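Local coordinates for protein geranylgeranyl Pyrophosphate Synthetase (Geoglobus acetivorans, PDB 5JFQ) that builds geranylgeranyl diphosphate by adding three isopentenyl units in turn to dimethylallyl diphosphate, with some farnesyl diphosphate made alongside, using magnesium, at residues B[68-79]-B[115-126]; B[287-298]-B[310-318]. All coordinates share one frame; numbering follows the deposited sequence.

Both contacts are antiparallel helix pairs in the all-helical fold of the polyprenyl synthases, each with short segment axes at 170°. Contact 1 comes first along the chain, joining helix 67-88 to helix 105-123; contact 2 follows it and pairs helix 280-298 with helix 305-316 near the C-terminus. Their centres lie 25 Å apart and their nearest atoms about 11 Å, so they do not touch, yet helix 47-58 packs against a helix of each. Contact 1 lies at the dimer interface and carries His77, which probably binds isopentenyl diphosphate, whereas the second subunit does not reach contact 2, a pairing within one subunit.

Contact 1. Residues B[68-79]-B[115-126]; sequences HAAIAIETVHNF and LYAEAFEILSMS
Tyr116, with CG roughly opposite its backbone N (chi1 -151°), and Phe79, its ring set by a chi1 of 143°, bring their rings together in a face-to-face stack. The ring centroids are 3.8 Å apart with planes at 19°, and Phe79 CE2 rides above the middle of the tyrosine ring. Further along, Ile122 enters helix 67-88 as a knob among His68, Ile71, Ala72 and Thr75. Its CG2 branch points at the carbonyl oxygen of His68, and its CD1 lies 3.9 Å from Ile71 CG2.

Small residues let the backbones close in between these two ends: helix 67-88 and helix 105-123 pack antiparallel, their segment axes come within 8.0 Å, and the CA atoms of Ala72 and Ala119 are 4.3 Å apart. Ala119 CB nestles against Thr75 CB at 3.7 Å and against Val76 CG2. In the type I beta turn from Leu123 to Ser126, Met125 CB comes up to His68 ND1 at 3.4 Å, and the Met125 carbonyl oxygen sits over one face of the His68 imidazole. A water accepts from Ala69 N at 2.8 Å.

Helix 165-190 packs on Ala69 and Ile73, helix 47-58 on Ala70, and helix 130-159 on Phe120 and Leu123. From the second subunit, the Asp113 carbonyl oxygen is hydrogen-bonded to Tyr116 OH and Phe120 stacks on its own counterpart, placing helix 105-123 at the dimer interface.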
# COMPACT_ATOMS: atom_id res chain seq x y z
N HIS B 68 -9.97 8.50 14.27
CA HIS B 68 -9.38 7.38 13.55
C HIS B 68 -9.13 7.75 12.08
O HIS B 68 -8.05 7.48 11.53
CB HIS B 68 -10.27 6.14 13.68
CG HIS B 68 -10.35 5.59 15.08
ND1 HIS B 68 -9.47 4.64 15.56
CD2 HIS B 68 -11.20 5.86 16.09
CE1 HIS B 68 -9.78 4.35 16.82
NE2 HIS B 68 -10.82 5.09 17.16
N ALA B 69 -10.11 8.41 11.44
CA ALA B 69 -9.89 8.96 10.11
C ALA B 69 -8.79 10.03 10.11
O ALA B 69 -8.08 10.18 9.11
CB ALA B 69 -11.18 9.55 9.58
N ALA B 70 -8.65 10.78 11.19
CA ALA B 70 -7.54 11.73 11.23
C ALA B 70 -6.21 10.98 11.29
O ALA B 70 -5.29 11.27 10.52
CB ALA B 70 -7.68 12.67 12.42
N ILE B 71 -6.10 9.99 12.17
CA ILE B 71 -4.87 9.22 12.22
C ILE B 71 -4.67 8.46 10.91
O ILE B 71 -3.53 8.33 10.44
CB ILE B 71 -4.90 8.29 13.45
CG1 ILE B 71 -5.01 9.13 14.72
CG2 ILE B 71 -3.66 7.39 13.51
CD1 ILE B 71 -4.03 10.29 14.76
N ALA B 72 -5.75 8.00 10.28
CA ALA B 72 -5.57 7.19 9.07
C ALA B 72 -5.00 8.02 7.94
O ALA B 72 -4.10 7.57 7.22
CB ALA B 72 -6.89 6.55 8.64
N ILE B 73 -5.51 9.23 7.76
CA ILE B 73 -5.02 10.08 6.69
C ILE B 73 -3.58 10.51 6.95
O ILE B 73 -2.76 10.54 6.03
CB ILE B 73 -5.97 11.27 6.52
CG1 ILE B 73 -7.29 10.75 5.96
CG2 ILE B 73 -5.33 12.35 5.65
CD1 ILE B 73 -8.17 11.82 5.42
N GLU B 74 -3.24 10.82 8.21
CA GLU B 74 -1.84 11.14 8.51
C GLU B 74 -0.94 9.96 8.22
O GLU B 74 0.19 10.12 7.75
CB GLU B 74 -1.68 11.56 9.97
CG GLU B 74 -0.23 11.90 10.36
CD GLU B 74 0.27 13.21 9.76
OE1 GLU B 74 -0.52 13.91 9.12
OE2 GLU B 74 1.46 13.53 9.93
N THR B 75 -1.44 8.75 8.47
CA THR B 75 -0.69 7.54 8.17
C THR B 75 -0.45 7.42 6.67
O THR B 75 0.67 7.12 6.23
CB THR B 75 -1.44 6.34 8.73
OG1 THR B 75 -1.83 6.63 10.08
CG2 THR B 75 -0.57 5.08 8.72
N VAL B 76 -1.49 7.66 5.86
CA VAL B 76 -1.30 7.72 4.41
C VAL B 76 -0.24 8.75 4.06
O VAL B 76 0.68 8.48 3.27
CB VAL B 76 -2.63 8.03 3.69
CG1 VAL B 76 -2.34 8.40 2.22
CG2 VAL B 76 -3.57 6.85 3.78
N HIS B 77 -0.33 9.91 4.66
CA HIS B 77 0.62 10.93 4.35
C HIS B 77 2.00 10.46 4.64
O HIS B 77 2.87 10.68 3.86
CB HIS B 77 0.30 12.22 5.09
CG HIS B 77 1.22 13.35 4.75
ND1 HIS B 77 1.38 13.82 3.47
CD2 HIS B 77 2.03 14.09 5.53
CE1 HIS B 77 2.25 14.80 3.48
NE2 HIS B 77 2.66 14.99 4.71
N ASN B 78 2.21 9.83 5.77
CA ASN B 78 3.55 9.34 6.11
C ASN B 78 3.97 8.20 5.19
O ASN B 78 5.14 8.09 4.83
CB ASN B 78 3.60 8.92 7.57
CG ASN B 78 3.81 10.08 8.50
OD1 ASN B 78 4.90 10.28 9.03
ND2 ASN B 78 2.75 10.87 8.70
N PHE B 79 3.03 7.34 4.82
CA PHE B 79 3.31 6.36 3.79
C PHE B 79 3.89 7.03 2.55
O PHE B 79 4.95 6.63 2.06
CB PHE B 79 2.03 5.58 3.46
CG PHE B 79 1.89 5.24 2.00
CD1 PHE B 79 2.76 4.38 1.38
CD2 PHE B 79 0.85 5.77 1.26
CE1 PHE B 79 2.63 4.07 0.05
CE2 PHE B 79 0.72 5.46 -0.06
CZ PHE B 79 1.61 4.61 -0.67
N LEU B 115 2.72 1.18 6.96
CA LEU B 115 1.88 2.35 7.20
C LEU B 115 0.64 2.31 6.32
O LEU B 115 -0.48 2.59 6.79
CB LEU B 115 2.69 3.62 6.95
CG LEU B 115 3.78 3.90 8.01
CD1 LEU B 115 4.73 5.03 7.60
CD2 LEU B 115 3.16 4.18 9.39
N TYR B 116 0.81 1.94 5.05
CA TYR B 116 -0.30 1.93 4.10
C TYR B 116 -1.43 1.02 4.59
O TYR B 116 -2.59 1.43 4.62
CB TYR B 116 0.21 1.46 2.73
CG TYR B 116 -0.48 1.96 1.47
CD1 TYR B 116 -1.71 2.64 1.49
CD2 TYR B 116 0.11 1.72 0.24
CE1 TYR B 116 -2.31 3.06 0.29
CE2 TYR B 116 -0.46 2.12 -0.95
CZ TYR B 116 -1.66 2.79 -0.94
OH TYR B 116 -2.14 3.16 -2.18
N ALA B 117 -1.10 -0.22 4.95
CA ALA B 117 -2.12 -1.11 5.50
C ALA B 117 -2.63 -0.59 6.84
O ALA B 117 -3.84 -0.62 7.12
CB ALA B 117 -1.58 -2.53 5.64
N GLU B 118 -1.71 -0.10 7.69
CA GLU B 118 -2.11 0.34 9.01
C GLU B 118 -3.17 1.42 8.93
O GLU B 118 -4.08 1.47 9.76
CB GLU B 118 -0.89 0.80 9.81
CG GLU B 118 -0.16 -0.34 10.50
CD GLU B 118 1.13 0.10 11.22
OE1 GLU B 118 1.84 1.00 10.70
OE2 GLU B 118 1.43 -0.48 12.29
N ALA B 119 -3.11 2.25 7.88
CA ALA B 119 -4.07 3.34 7.74
C ALA B 119 -5.47 2.80 7.50
O ALA B 119 -6.45 3.32 8.06
CB ALA B 119 -3.67 4.27 6.60
N PHE B 120 -5.60 1.79 6.66
CA PHE B 120 -6.92 1.22 6.45
C PHE B 120 -7.41 0.46 7.68
O PHE B 120 -8.61 0.40 7.93
CB PHE B 120 -6.92 0.36 5.21
CG PHE B 120 -6.92 1.16 3.96
CD1 PHE B 120 -8.10 1.72 3.49
CD2 PHE B 120 -5.73 1.41 3.28
CE1 PHE B 120 -8.11 2.48 2.35
CE2 PHE B 120 -5.73 2.19 2.13
CZ PHE B 120 -6.91 2.72 1.65
N GLU B 121 -6.50 -0.10 8.48
CA GLU B 121 -6.96 -0.74 9.70
C GLU B 121 -7.42 0.30 10.70
O GLU B 121 -8.39 0.08 11.43
CB GLU B 121 -5.87 -1.62 10.31
CG GLU B 121 -6.33 -2.32 11.55
CD GLU B 121 -5.25 -3.09 12.26
OE1 GLU B 121 -4.11 -3.13 11.76
OE2 GLU B 121 -5.54 -3.65 13.33
N ILE B 122 -6.75 1.45 10.74
CA ILE B 122 -7.15 2.47 11.69
C ILE B 122 -8.47 3.11 11.25
O ILE B 122 -9.41 3.23 12.05
CB ILE B 122 -6.03 3.50 11.87
CG1 ILE B 122 -4.86 2.82 12.58
CG2 ILE B 122 -6.55 4.71 12.65
CD1 ILE B 122 -3.53 3.59 12.47
N LEU B 123 -8.57 3.49 9.97
CA LEU B 123 -9.82 4.03 9.45
C LEU B 123 -11.00 3.16 9.84
O LEU B 123 -12.03 3.66 10.29
CB LEU B 123 -9.75 4.18 7.93
CG LEU B 123 -11.04 4.64 7.25
CD1 LEU B 123 -11.49 5.96 7.81
CD2 LEU B 123 -10.83 4.76 5.77
N SER B 124 -10.86 1.84 9.70
CA SER B 124 -11.93 0.89 9.92
C SER B 124 -12.35 0.81 11.38
O SER B 124 -13.40 0.23 11.67
CB SER B 124 -11.52 -0.51 9.43
OG SER B 124 -10.72 -1.18 10.40
N MET B 125 -11.55 1.35 12.29
CA MET B 125 -11.92 1.39 13.70
C MET B 125 -12.91 2.49 14.02
O MET B 125 -13.29 2.63 15.18
CB MET B 125 -10.69 1.60 14.58
CG MET B 125 -9.59 0.60 14.39
SD MET B 125 -8.16 1.12 15.38
CE MET B 125 -6.89 0.06 14.72
N SER B 126 -13.33 3.28 13.03
CA SER B 126 -14.08 4.49 13.32
C SER B 126 -15.41 4.18 14.00
O SER B 126 -16.08 3.20 13.69
CB SER B 126 -14.32 5.28 12.04
OG SER B 126 -13.14 5.96 11.64
O HOH W 1 -12.59 8.09 12.70

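Contact 2. Residues B[287-298]-B[310-318]; sequences AREYIEMAKKNL and LVELADYLI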
# COMPACT_ATOMS: atom_id res chain seq x y z
N ALA B 287 -1.87 31.15 -6.27
CA ALA B 287 -2.04 30.49 -4.97
C ALA B 287 -3.16 31.14 -4.17
O ALA B 287 -3.97 30.44 -3.55
CB ALA B 287 -0.73 30.53 -4.18
N ARG B 288 -3.23 32.47 -4.17
CA ARG B 288 -4.25 33.17 -3.40
C ARG B 288 -5.64 32.91 -3.95
O ARG B 288 -6.59 32.73 -3.18
CB ARG B 288 -3.96 34.67 -3.36
N GLU B 289 -5.79 32.86 -5.28
CA GLU B 289 -7.13 32.61 -5.80
C GLU B 289 -7.59 31.18 -5.56
O GLU B 289 -8.77 30.88 -5.77
CB GLU B 289 -7.24 32.96 -7.29
CG GLU B 289 -6.00 32.75 -8.12
N TYR B 290 -6.70 30.30 -5.10
CA TYR B 290 -7.11 28.96 -4.69
C TYR B 290 -7.62 28.95 -3.26
O TYR B 290 -8.72 28.44 -2.99
CB TYR B 290 -5.94 27.98 -4.86
CG TYR B 290 -5.94 27.35 -6.23
CD1 TYR B 290 -7.00 26.54 -6.62
CD2 TYR B 290 -4.91 27.59 -7.13
CE1 TYR B 290 -7.04 25.97 -7.88
CE2 TYR B 290 -4.93 27.02 -8.39
CZ TYR B 290 -6.00 26.21 -8.76
OH TYR B 290 -6.05 25.63 -10.01
N ILE B 291 -6.84 29.52 -2.34
CA ILE B 291 -7.26 29.63 -0.94
C ILE B 291 -8.60 30.33 -0.82
O ILE B 291 -9.44 29.96 0.01
CB ILE B 291 -6.17 30.35 -0.13
CG1 ILE B 291 -4.90 29.51 -0.14
CG2 ILE B 291 -6.65 30.67 1.28
CD1 ILE B 291 -5.10 28.03 -0.13
N GLU B 292 -8.83 31.34 -1.66
CA GLU B 292 -10.12 32.01 -1.65
C GLU B 292 -11.20 31.08 -2.17
O GLU B 292 -12.29 30.99 -1.58
CB GLU B 292 -10.03 33.30 -2.47
CG GLU B 292 -9.12 34.32 -1.82
CD GLU B 292 -9.62 34.77 -0.46
OE1 GLU B 292 -10.78 35.25 -0.41
OE2 GLU B 292 -8.88 34.65 0.55
N MET B 293 -10.91 30.34 -3.25
CA MET B 293 -11.85 29.33 -3.73
C MET B 293 -12.15 28.28 -2.66
O MET B 293 -13.22 27.66 -2.69
CB MET B 293 -11.30 28.67 -4.98
CG MET B 293 -12.25 28.65 -6.17
SD MET B 293 -11.52 27.81 -7.61
CE MET B 293 -9.87 28.53 -7.67
N ALA B 294 -11.23 28.07 -1.72
CA ALA B 294 -11.50 27.17 -0.62
C ALA B 294 -12.48 27.79 0.37
O ALA B 294 -13.47 27.16 0.76
CB ALA B 294 -10.19 26.80 0.08
N LYS B 295 -12.22 29.04 0.78
CA LYS B 295 -13.12 29.74 1.69
C LYS B 295 -14.51 29.85 1.07
O LYS B 295 -15.49 29.34 1.63
CB LYS B 295 -12.58 31.12 2.02
CG LYS B 295 -11.26 31.14 2.74
CD LYS B 295 -10.50 32.39 2.34
CE LYS B 295 -9.23 32.56 3.13
NZ LYS B 295 -8.57 33.84 2.77
N LYS B 296 -14.61 30.50 -0.09
CA LYS B 296 -15.90 30.67 -0.74
C LYS B 296 -16.59 29.34 -0.96
O LYS B 296 -17.82 29.31 -1.14
CB LYS B 296 -15.73 31.39 -2.08
N ASN B 297 -15.84 28.24 -0.94
CA ASN B 297 -16.47 26.93 -0.98
C ASN B 297 -16.96 26.54 0.40
O ASN B 297 -18.06 26.00 0.56
CB ASN B 297 -15.49 25.90 -1.52
CG ASN B 297 -16.14 24.97 -2.50
OD1 ASN B 297 -16.89 24.09 -2.12
ND2 ASN B 297 -15.88 25.18 -3.79
N LEU B 298 -16.15 26.83 1.43
CA LEU B 298 -16.43 26.48 2.82
C LEU B 298 -17.67 27.18 3.37
O LEU B 298 -18.08 26.89 4.51
CB LEU B 298 -15.19 26.81 3.64
CG LEU B 298 -15.05 26.34 5.07
CD1 LEU B 298 -15.39 24.88 5.13
CD2 LEU B 298 -13.62 26.59 5.52
N LEU B 310 -10.96 26.69 9.96
CA LEU B 310 -10.55 26.25 8.64
C LEU B 310 -10.20 27.43 7.75
O LEU B 310 -9.28 27.33 6.93
CB LEU B 310 -11.66 25.41 8.01
CG LEU B 310 -12.17 24.26 8.89
CD1 LEU B 310 -13.52 23.79 8.42
CD2 LEU B 310 -11.18 23.11 8.90
N VAL B 311 -10.91 28.55 7.90
CA VAL B 311 -10.62 29.72 7.08
C VAL B 311 -9.22 30.23 7.38
O VAL B 311 -8.35 30.29 6.50
CB VAL B 311 -11.67 30.81 7.29
CG1 VAL B 311 -11.35 32.02 6.43
CG2 VAL B 311 -13.05 30.28 6.95
N GLU B 312 -8.98 30.62 8.64
CA GLU B 312 -7.66 31.10 9.03
C GLU B 312 -6.59 30.08 8.66
O GLU B 312 -5.45 30.45 8.35
CB GLU B 312 -7.64 31.40 10.53
CG GLU B 312 -8.72 32.40 10.98
CD GLU B 312 -8.97 32.41 12.49
OE1 GLU B 312 -8.01 32.18 13.28
OE2 GLU B 312 -10.13 32.65 12.90
N LEU B 313 -6.95 28.80 8.64
CA LEU B 313 -5.99 27.75 8.34
C LEU B 313 -5.66 27.72 6.85
O LEU B 313 -4.48 27.61 6.46
CB LEU B 313 -6.55 26.41 8.81
CG LEU B 313 -5.89 25.10 8.41
CD1 LEU B 313 -4.49 25.01 9.01
CD2 LEU B 313 -6.76 23.96 8.90
N ALA B 314 -6.68 27.81 5.99
CA ALA B 314 -6.43 27.98 4.57
C ALA B 314 -5.56 29.20 4.31
O ALA B 314 -4.80 29.23 3.34
CB ALA B 314 -7.74 28.09 3.80
N ASP B 315 -5.66 30.20 5.19
CA ASP B 315 -4.77 31.35 5.10
C ASP B 315 -3.34 31.00 5.48
O ASP B 315 -2.40 31.40 4.79
CB ASP B 315 -5.29 32.49 5.97
CG ASP B 315 -6.45 33.23 5.33
OD1 ASP B 315 -6.44 33.36 4.08
OD2 ASP B 315 -7.35 33.68 6.07
N TYR B 316 -3.15 30.24 6.56
CA TYR B 316 -1.79 29.92 6.97
C TYR B 316 -1.05 29.15 5.90
O TYR B 316 0.18 29.22 5.82
CB TYR B 316 -1.77 29.12 8.27
CG TYR B 316 -0.35 28.78 8.71
CD1 TYR B 316 0.53 29.78 9.10
CD2 TYR B 316 0.11 27.47 8.72
CE1 TYR B 316 1.83 29.48 9.50
CE2 TYR B 316 1.41 27.16 9.11
CZ TYR B 316 2.26 28.17 9.51
N LEU B 317 -1.77 28.41 5.05
CA LEU B 317 -1.08 27.69 4.00
C LEU B 317 -0.39 28.64 3.02
O LEU B 317 0.57 28.23 2.36
CB LEU B 317 -2.04 26.77 3.26
CG LEU B 317 -2.81 25.81 4.19
CD1 LEU B 317 -3.56 24.72 3.41
CD2 LEU B 317 -1.88 25.20 5.23
N ILE B 318 -0.84 29.89 2.94
CA ILE B 318 -0.21 30.89 2.07
C ILE B 318 0.74 31.82 2.83
O ILE B 318 1.50 32.57 2.19
CB ILE B 318 -1.30 31.69 1.31
CG1 ILE B 318 -1.96 30.78 0.29
CG2 ILE B 318 -0.76 32.93 0.57
CD1 ILE B 318 -1.01 29.88 -0.44
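Lys295 NZ makes a salt bridge to Asp315 OD1 across this antiparallel helix pair at 2.5 Å and another to Glu292 OE2 one turn back on its own helix, so that Glu292, Lys295 and Asp315 form a salt-bridge network. Asp315 OD1 is met on its syn side, 18° out of the carboxylate plane. With Lys295 CG set beside the backbone N (chi1 -63°) and the chain bent at chi2, the ammonium group reaches across to the aspartate. The two acid oxygens, Glu292 OE2 and Asp315 OD1, stand 4.5 Å apart, a repulsion that the lysine probably offsets. A methionine in place of Lys295 would probably leave Glu292 and Asp315 facing each other without the cation between them.

The apolar contacts run along both segments. Ile291 lays CG2 over Ala314, 3.8 Å from its CB, while its CG1 branch slides past that of Ile318, running the opposite way. Ile318 CD1 also touches Ala287 CB. Lys295 CG, nearer the backbone, packs on Val311 CG1 at 3.8 Å, the two side chains crossing at about a right angle. At the far end Leu298 crosses Leu310 in the same way and sets CD2 against Leu310 CB, with Val311 CG2 a little farther off.

Helix 195-221 packs on helix 280-298 through Tyr204, which touches Ala294 and Leu298 and whose OH is hydrogen-bonded to Leu310 O; helix 47-58 packs on Leu310, Leu313 and Leu317 of the other segment.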